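Crystal protein (Bacillus thuringiensis serovar dakota, PDB 2ZTB) is an activated cytotoxin that recognises cancer cells and, as in related beta-rich toxins of the aerolysin type, probably acts by forming pores in their membranes. Local coordinates at residues 110-115 / 183-188; 136-141 / 228-233. All coordinates share one frame; numbering follows the deposited sequence.

Interaction 1: residues 110-115 / 183-188; sequences STVTSS and ADFSAP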
loop_
_atom_site.group_PDB
_atom_site.type_symbol
_atom_site.label_atom_id
_atom_site.label_comp_id
_atom_site.label_asym_id
_atom_site.label_seq_id
_atom_site.Cartn_x
_atom_site.Cartn_y
_atom_site.Cartn_z
ATOM N N SER A 110 4.527 11.093 -2.923
ATOM C CA SER A 110 4.707 9.854 -2.151
ATOM C C SER A 110 3.499 8.969 -2.380
ATOM O O SER A 110 2.375 9.394 -2.137
ATOM C CB SER A 110 4.824 10.146 -0.656
ATOM O OG SER A 110 5.760 11.176 -0.415
ATOM N N THR A 111 3.736 7.748 -2.854
ATOM C CA THR A 111 2.661 6.815 -3.208
ATOM C C THR A 111 2.737 5.509 -2.385
ATOM O O THR A 111 3.811 4.920 -2.244
ATOM C CB THR A 111 2.669 6.536 -4.722
ATOM O OG1 THR A 111 2.507 7.777 -5.426
ATOM C CG2 THR A 111 1.532 5.553 -5.148
ATOM N N VAL A 112 1.610 5.091 -1.806
ATOM C CA VAL A 112 1.481 3.730 -1.235
ATOM C C VAL A 112 0.488 2.889 -2.074
ATOM O O VAL A 112 -0.480 3.415 -2.641
ATOM C CB VAL A 112 1.108 3.759 0.288
ATOM C CG1 VAL A 112 -0.338 4.220 0.505
ATOM C CG2 VAL A 112 1.369 2.403 0.966
ATOM N N THR A 113 0.773 1.593 -2.192
ATOM C CA THR A 113 -0.138 0.612 -2.802
ATOM C C THR A 113 0.001 -0.704 -2.024
ATOM O O THR A 113 1.082 -1.042 -1.524
ATOM C CB THR A 113 0.105 0.450 -4.336
ATOM O OG1 THR A 113 -0.982 -0.260 -4.949
ATOM C CG2 THR A 113 1.428 -0.252 -4.641
ATOM N N SER A 114 -1.105 -1.423 -1.878
ATOM C CA SER A 114 -1.086 -2.705 -1.159
ATOM C C SER A 114 -2.147 -3.611 -1.707
ATOM O O SER A 114 -3.048 -3.170 -2.401
ATOM C CB SER A 114 -1.277 -2.558 0.357
ATOM O OG SER A 114 -2.442 -1.821 0.672
ATOM N N SER A 115 -2.008 -4.890 -1.385
ATOM C CA SER A 115 -2.937 -5.907 -1.807
ATOM C C SER A 115 -2.669 -7.152 -0.963
ATOM O O SER A 115 -1.727 -7.192 -0.157
ATOM C CB SER A 115 -2.737 -6.214 -3.286
ATOM O OG SER A 115 -1.416 -6.692 -3.485
ATOM N N ALA A 183 10.370 0.990 -1.858
ATOM C CA ALA A 183 10.565 -0.223 -1.107
ATOM C C ALA A 183 9.324 -1.078 -1.255
ATOM O O ALA A 183 8.202 -0.584 -1.125
ATOM C CB ALA A 183 10.823 0.099 0.364
ATOM N N ASP A 184 9.525 -2.357 -1.539
ATOM C CA ASP A 184 8.451 -3.343 -1.407
ATOM C C ASP A 184 8.261 -3.723 0.047
ATOM O O ASP A 184 9.208 -3.696 0.846
ATOM C CB ASP A 184 8.750 -4.608 -2.217
ATOM C CG ASP A 184 8.692 -4.366 -3.706
ATOM O OD1 ASP A 184 7.946 -3.465 -4.135
ATOM O OD2 ASP A 184 9.395 -5.071 -4.446
ATOM N N PHE A 185 7.034 -4.079 0.395
ATOM C CA PHE A 185 6.778 -4.619 1.724
ATOM C C PHE A 185 5.840 -5.824 1.669
ATOM O O PHE A 185 5.146 -6.047 0.681
ATOM C CB PHE A 185 6.282 -3.526 2.692
ATOM C CG PHE A 185 5.003 -2.846 2.265
ATOM C CD1 PHE A 185 3.753 -3.442 2.515
ATOM C CD2 PHE A 185 5.039 -1.600 1.639
ATOM C CE1 PHE A 185 2.560 -2.810 2.130
ATOM C CE2 PHE A 185 3.849 -0.953 1.243
ATOM C CZ PHE A 185 2.603 -1.565 1.487
ATOM N N SER A 186 5.875 -6.635 2.714
ATOM C CA SER A 186 4.958 -7.762 2.841
ATOM C C SER A 186 4.722 -8.005 4.318
ATOM O O SER A 186 5.466 -7.507 5.158
ATOM C CB SER A 186 5.495 -9.019 2.145
ATOM O OG SER A 186 6.730 -9.432 2.696
ATOM N N ALA A 187 3.649 -8.726 4.618
ATOM C CA ALA A 187 3.311 -9.140 5.970
ATOM C C ALA A 187 2.526 -10.447 5.858
ATOM O O ALA A 187 1.720 -10.607 4.936
ATOM C CB ALA A 187 2.473 -8.081 6.656
ATOM N N PRO A 188 2.769 -11.393 6.785
ATOM C CA PRO A 188 1.939 -12.596 6.813
ATOM C C PRO A 188 0.518 -12.264 7.287
ATOM O O PRO A 188 0.333 -11.433 8.185
ATOM C CB PRO A 188 2.651 -13.488 7.832
ATOM C CG PRO A 188 3.395 -12.507 8.736
ATOM C CD PRO A 188 3.812 -11.395 7.836
#
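The Phe185 ring reaches over the middle strand, 223-247, to Thr113 of strand 96-116, where CZ comes 3.4 Å from the carbonyl O of Thr113. This oxygen approaches the ring obliquely, while Val112 and Ser114 close on the ring edge from near its plane. Val112 offers CG2, 4.2 Å from Phe185 CE2, its side chain crossing the aromatic one at about a right angle; Ser114 brings its CB to 4.2 Å from Phe185 CZ. With chi1 at 60°, CG of Phe185 sits between the backbone N and the carbonyl carbon; CB rises from the sheet face rather than pointing at strand 96-116, and this torsion carries the ring toward it.

Strand 223-247 runs antiparallel between the two, pairing its backbone with both, so residues 110-115 and 183-188 are next-but-one strands of one long sheet running in broadly the same direction, their short axes 34° apart and 8.9 Å at closest. The long, flat phenylalanine side chain spans this gap along the sheet surface. Leu226 of the middle strand, Val68 of strand 61-90 and Ile128 of the hairpin strand 126-132 also touch the Phe185 side chain, which suits its apolar character. Ser114 is small enough to leave its CB against the ring, while its OG bonds to the backbone N of Gly145. Thr113 turns its hydroxyl to Ser147 OG and gives the ring its carbonyl.

Interaction 2: residues 136-141 / 228-233; sequences GEVSFS and GTVTNV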
loop_
_atom_site.group_PDB
_atom_site.type_symbol
_atom_site.label_atom_id
_atom_site.label_comp_id
_atom_site.label_asym_id
_atom_site.label_seq_id
_atom_site.Cartn_x
_atom_site.Cartn_y
_atom_site.Cartn_z
ATOM N N GLY A 136 13.416 11.330 2.248
ATOM C CA GLY A 136 13.091 11.498 3.661
ATOM C C GLY A 136 11.956 10.608 4.132
ATOM O O GLY A 136 11.592 9.644 3.454
ATOM N N GLU A 137 11.405 10.928 5.304
ATOM C CA GLU A 137 10.380 10.100 5.930
ATOM C C GLU A 137 9.028 10.253 5.256
ATOM O O GLU A 137 8.557 11.368 5.007
ATOM C CB GLU A 137 10.229 10.356 7.433
ATOM C CG GLU A 137 9.330 9.279 8.090
ATOM C CD GLU A 137 8.784 9.658 9.460
ATOM O OE1 GLU A 137 9.576 10.048 10.352
ATOM O OE2 GLU A 137 7.552 9.534 9.647
ATOM N N VAL A 138 8.426 9.098 4.983
ATOM C CA VAL A 138 7.098 8.974 4.395
ATOM C C VAL A 138 6.256 8.078 5.332
ATOM O O VAL A 138 6.723 7.028 5.774
ATOM C CB VAL A 138 7.227 8.372 2.970
ATOM C CG1 VAL A 138 5.912 7.909 2.433
ATOM C CG2 VAL A 138 7.866 9.397 2.009
ATOM N N SER A 139 5.049 8.517 5.676
ATOM C CA SER A 139 4.107 7.647 6.384
ATOM C C SER A 139 2.693 7.670 5.792
ATOM O O SER A 139 2.249 8.682 5.240
ATOM C CB SER A 139 4.062 7.958 7.870
ATOM O OG SER A 139 3.361 9.159 8.099
ATOM N N PHE A 140 2.006 6.532 5.916
ATOM C CA PHE A 140 0.652 6.352 5.408
ATOM C C PHE A 140 -0.181 5.532 6.402
ATOM O O PHE A 140 0.328 4.612 7.050
ATOM C CB PHE A 140 0.678 5.602 4.070
ATOM C CG PHE A 140 1.174 6.420 2.890
ATOM C CD1 PHE A 140 2.480 6.298 2.442
ATOM C CD2 PHE A 140 0.314 7.276 2.205
ATOM C CE1 PHE A 140 2.929 7.048 1.365
ATOM C CE2 PHE A 140 0.750 8.011 1.121
ATOM C CZ PHE A 140 2.055 7.900 0.701
ATOM N N SER A 141 -1.457 5.881 6.520
ATOM C CA SER A 141 -2.457 5.021 7.162
ATOM C C SER A 141 -3.425 4.609 6.046
ATOM O O SER A 141 -4.260 5.407 5.598
ATOM C CB SER A 141 -3.172 5.765 8.301
ATOM O OG SER A 141 -3.785 4.849 9.201
ATOM N N GLY A 228 2.868 -4.911 -0.976
ATOM C CA GLY A 228 2.693 -3.571 -1.491
ATOM C C GLY A 228 4.021 -2.933 -1.774
ATOM O O GLY A 228 5.062 -3.584 -1.676
ATOM N N THR A 229 3.953 -1.655 -2.133
ATOM C CA THR A 229 5.108 -0.826 -2.442
ATOM C C THR A 229 4.888 0.585 -1.911
ATOM O O THR A 229 3.784 1.128 -1.963
ATOM C CB THR A 229 5.362 -0.773 -3.964
ATOM O OG1 THR A 229 5.429 -2.107 -4.471
ATOM C CG2 THR A 229 6.692 -0.045 -4.290
ATOM N N VAL A 230 5.960 1.169 -1.401
ATOM C CA VAL A 230 5.975 2.583 -1.020
ATOM C C VAL A 230 7.011 3.303 -1.894
ATOM O O VAL A 230 8.179 2.925 -1.912
ATOM C CB VAL A 230 6.153 2.777 0.515
ATOM C CG1 VAL A 230 7.372 2.034 1.043
ATOM C CG2 VAL A 230 6.196 4.259 0.889
ATOM N N THR A 231 6.530 4.266 -2.688
ATOM C CA THR A 231 7.342 5.061 -3.610
ATOM C C THR A 231 7.390 6.551 -3.201
ATOM O O THR A 231 6.459 7.074 -2.563
ATOM C CB THR A 231 6.844 4.928 -5.040
ATOM O OG1 THR A 231 6.872 3.549 -5.421
ATOM C CG2 THR A 231 7.725 5.693 -6.013
ATOM N N ASN A 232 8.517 7.199 -3.503
ATOM C CA ASN A 232 8.684 8.636 -3.314
ATOM C C ASN A 232 9.391 9.160 -4.557
ATOM O O ASN A 232 10.373 8.564 -5.005
ATOM C CB ASN A 232 9.451 8.953 -2.016
ATOM C CG ASN A 232 9.403 10.447 -1.638
ATOM O OD1 ASN A 232 8.551 10.876 -0.868
ATOM N ND2 ASN A 232 10.319 11.240 -2.197
ATOM N N VAL A 233 8.830 10.209 -5.161
ATOM C CA VAL A 233 9.464 10.894 -6.307
ATOM C C VAL A 233 9.799 12.327 -5.879
ATOM O O VAL A 233 8.928 13.086 -5.438
ATOM C CB VAL A 233 8.621 10.815 -7.623
ATOM C CG1 VAL A 233 9.380 11.413 -8.818
ATOM C CG2 VAL A 233 8.262 9.354 -7.960
#
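Val138 reaches strand 228-233 with both of its methyl groups, each meeting a different residue. Its chi1 of 166° places CG1 opposite the backbone N, and from there CG1 meets CG2 of Val230 at 4.0 Å, the two valines sliding past each other in opposite directions. The other branch, CG2, lies beside the backbone N and abuts Asn232, its distance to OD1 being 3.3 Å. Val230 adopts a different rotamer: chi1 is 53°, so that CG1 fits between the backbone N and the carbonyl carbon and CG2 extends on the far side from N. That one methyl serves two neighbours, since CE1 of Phe140 also approaches Val230 CG2, at 4.3 Å and obliquely to the ring.

Residues 136-141 belong to the second strand of a two-stranded antiparallel hairpin, 126-132 with 136-142, which is laid across the face of the long sheet. The axes of the two short segments approach to 8.9 Å with 135° between their directions, so the hairpin strand crosses the sheet face well off antiparallel alignment. Alternation along the hairpin strand sends Val138 and Phe140 inward, whereas Glu137 and Ser139 face away, with Glu137 salt-bridged to Lys129. Beta-branched valine suits an extended backbone and presents compact methyl groups to the facing layer.

Asn232 is the polar member of this buried layer, its OD1 hydrogen-bonded to Ser110 OG within the sheet. Apolar and van der Waals contact, without bonds between these two segments, is compatible with release of this short amphipathic hairpin, consistent with the element that aerolysin-type toxins are thought to insert into the membrane.

Both contacts are buried and share the long sheet, but interaction 1 bridges next-but-one strands along the sheet face whereas interaction 2 joins that sheet to the overlying hairpin. Strand 223-247 connects them: it separates the segments of interaction 1 and supplies one segment of interaction 2. They also touch directly, through the probable backbone hydrogen bond from Thr111 N to Thr231 O, 2.8 Å long, and the packing of Phe140 CZ on Ser110 O. One aromatic ring carries interaction 1, against a methyl, a serine CB and a backbone carbonyl; interaction 2 rests on two valines and Phe140, with one asparagine. The other face of the sheet, away from the hairpin, carries Thr111, Thr113, Thr229 and Thr231, which are partly exposed, as suits their hydroxyls.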